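Local coordinates for Lmo0794 protein (Listeria monocytogenes, PDB 3EW7), which is of unknown function but probably binds NAD or NADP and may act as an oxidoreductase, at residues A[30-35]-A[48-53]. The protein carries 3 engineered substitutions. Residues are numbered along the deposited sequence; the frame is centred on the assembly and turned at random.
Sequences IVRNAG and QKDIFD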
loop_
_atom_site.group_PDB
_atom_site.type_symbol
_atom_site.label_atom_id
_atom_site.label_comp_id
_atom_site.label_asym_id
_atom_site.label_seq_id
_atom_site.Cartn_x
_atom_site.Cartn_y
_atom_site.Cartn_z
ATOM N N ILE A 30 6.812 -3.399 6.543
ATOM C CA ILE A 30 6.145 -4.662 6.804
ATOM C C ILE A 30 6.503 -5.565 5.634
ATOM O O ILE A 30 6.106 -5.313 4.492
ATOM C CB ILE A 30 4.633 -4.446 6.899
ATOM C CG1 ILE A 30 4.341 -3.466 8.040
ATOM C CG2 ILE A 30 3.922 -5.766 7.135
ATOM C CD1 ILE A 30 2.898 -3.046 8.143
ATOM N N VAL A 31 7.269 -6.616 5.932
ATOM C CA VAL A 31 7.754 -7.540 4.911
ATOM C C VAL A 31 7.866 -9.004 5.331
ATOM O O VAL A 31 7.835 -9.331 6.520
ATOM C CB VAL A 31 9.130 -7.097 4.437
ATOM C CG1 VAL A 31 9.014 -5.775 3.687
ATOM C CG2 VAL A 31 10.061 -6.957 5.644
ATOM N N ARG A 32 8.015 -9.876 4.333
ATOM C CA ARG A 32 8.142 -11.308 4.560
ATOM C C ARG A 32 9.535 -11.652 5.071
ATOM O O ARG A 32 9.681 -12.433 6.003
ATOM C CB ARG A 32 7.855 -12.075 3.268
ATOM C CG ARG A 32 6.439 -11.882 2.736
ATOM C CD ARG A 32 6.080 -12.944 1.704
ATOM N NE ARG A 32 6.440 -14.267 2.199
ATOM C CZ ARG A 32 7.419 -15.004 1.689
ATOM N NH1 ARG A 32 8.120 -14.551 0.661
ATOM N NH2 ARG A 32 7.724 -16.174 2.235
ATOM N N ASN A 33 10.560 -11.066 4.457
ATOM C CA ASN A 33 11.941 -11.297 4.875
ATOM C C ASN A 33 12.610 -9.959 5.102
ATOM O O ASN A 33 12.518 -9.063 4.266
ATOM C CB ASN A 33 12.730 -12.044 3.802
ATOM C CG ASN A 33 12.083 -13.349 3.401
ATOM O OD1 ASN A 33 12.239 -14.370 4.074
ATOM N ND2 ASN A 33 11.334 -13.317 2.300
ATOM N N ALA A 34 13.292 -9.823 6.228
ATOM C CA ALA A 34 13.999 -8.591 6.528
ATOM C C ALA A 34 15.279 -8.598 5.666
ATOM O O ALA A 34 16.163 -7.763 5.853
ATOM C CB ALA A 34 14.352 -8.544 8.018
ATOM N N GLY A 35 15.337 -9.538 4.724
ATOM C CA GLY A 35 16.477 -9.682 3.856
ATOM C C GLY A 35 17.015 -8.478 3.104
ATOM O O GLY A 35 18.058 -7.911 3.462
ATOM N N GLN A 48 8.454 -7.990 10.569
ATOM C CA GLN A 48 8.579 -9.062 9.592
ATOM C C GLN A 48 7.357 -9.947 9.669
ATOM O O GLN A 48 7.255 -10.796 10.552
ATOM C CB GLN A 48 9.822 -9.908 9.847
ATOM C CG GLN A 48 9.982 -11.026 8.828
ATOM C CD GLN A 48 11.381 -11.609 8.812
ATOM O OE1 GLN A 48 11.644 -12.652 9.413
ATOM N NE2 GLN A 48 12.295 -10.930 8.126
ATOM N N LYS A 49 6.431 -9.745 8.741
ATOM C CA LYS A 49 5.204 -10.525 8.725
ATOM C C LYS A 49 4.595 -10.510 7.331
ATOM O O LYS A 49 4.548 -9.472 6.679
ATOM C CB LYS A 49 4.216 -9.934 9.732
ATOM C CG LYS A 49 3.624 -10.930 10.706
ATOM C CD LYS A 49 3.178 -10.212 11.976
ATOM C CE LYS A 49 2.714 -11.171 13.068
ATOM N NZ LYS A 49 1.310 -11.639 12.882
ATOM N N ASP A 50 4.147 -11.661 6.856
ATOM C CA ASP A 50 3.531 -11.689 5.547
ATOM C C ASP A 50 2.169 -11.051 5.727
ATOM O O ASP A 50 1.603 -11.089 6.815
ATOM C CB ASP A 50 3.373 -13.115 5.034
ATOM C CG ASP A 50 2.554 -13.183 3.754
ATOM O OD1 ASP A 50 2.966 -12.578 2.730
ATOM O OD2 ASP A 50 1.488 -13.843 3.779
ATOM N N ILE A 51 1.649 -10.471 4.655
ATOM C CA ILE A 51 0.364 -9.795 4.688
ATOM C C ILE A 51 -0.758 -10.677 5.253
ATOM O O ILE A 51 -1.574 -10.236 6.064
ATOM C CB ILE A 51 0.009 -9.296 3.266
ATOM C CG1 ILE A 51 -1.204 -8.380 3.312
ATOM C CG2 ILE A 51 -0.219 -10.473 2.341
ATOM C CD1 ILE A 51 -1.472 -7.708 1.996
ATOM N N PHE A 52 -0.772 -11.935 4.839
ATOM C CA PHE A 52 -1.797 -12.873 5.272
ATOM C C PHE A 52 -1.841 -13.141 6.768
ATOM O O PHE A 52 -2.881 -13.533 7.294
ATOM C CB PHE A 52 -1.625 -14.187 4.513
ATOM C CG PHE A 52 -2.128 -14.129 3.108
ATOM C CD1 PHE A 52 -3.494 -14.102 2.854
ATOM C CD2 PHE A 52 -1.244 -14.041 2.039
ATOM C CE1 PHE A 52 -3.977 -13.988 1.555
ATOM C CE2 PHE A 52 -1.724 -13.923 0.721
ATOM C CZ PHE A 52 -3.092 -13.898 0.483
ATOM N N ASP A 53 -0.723 -12.921 7.453
ATOM C CA ASP A 53 -0.646 -13.162 8.892
ATOM C C ASP A 53 -0.911 -11.928 9.734
ATOM O O ASP A 53 -0.892 -11.997 10.963
ATOM C CB ASP A 53 0.733 -13.698 9.280
ATOM C CG ASP A 53 1.140 -14.894 8.465
ATOM O OD1 ASP A 53 0.305 -15.811 8.296
ATOM O OD2 ASP A 53 2.302 -14.914 8.006
#
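Arg32 and Asp50 lie side by side and point the same way. Arg32 CD sits 3.3 Å from Asp50 OD1, and CG of the same arginine also runs beside this oxygen before the chain bends at chi3 (48°). The charged ends meet less tightly: Arg32 NE to Asp50 OD1 is a long salt bridge of 3.9 Å. OD1 comes to the edge of the guanidinium, near its plane, but the two flat groups are turned 78° apart. The other carboxylate oxygen is used locally. Asp50 OD2 accepts from Phe52 N at 3.1 Å, an Asx turn, with the donor above the carboxylate plane. The segments carry the C-terminal ends of neighbouring parallel strands, 26-31 and the outermost 45-48, of a Rossmann-type sheet, and the turns beyond them. Val31 pairs with Gln48 there. Val31 O takes a weak hydrogen bond from Lys49 N (2.7 Å) and a CA-H contact from Gln48. Gln48 CG stands anti to the backbone N (chi1 -179°), which places Gln48 CG beside Arg32 O, 3.2 Å away. Ile30 CG2 lies 3.8 Å from Lys49 O. Lys49 NZ donates a hydrogen bond to Asp53 O at 2.9 Å, from above the carbonyl plane.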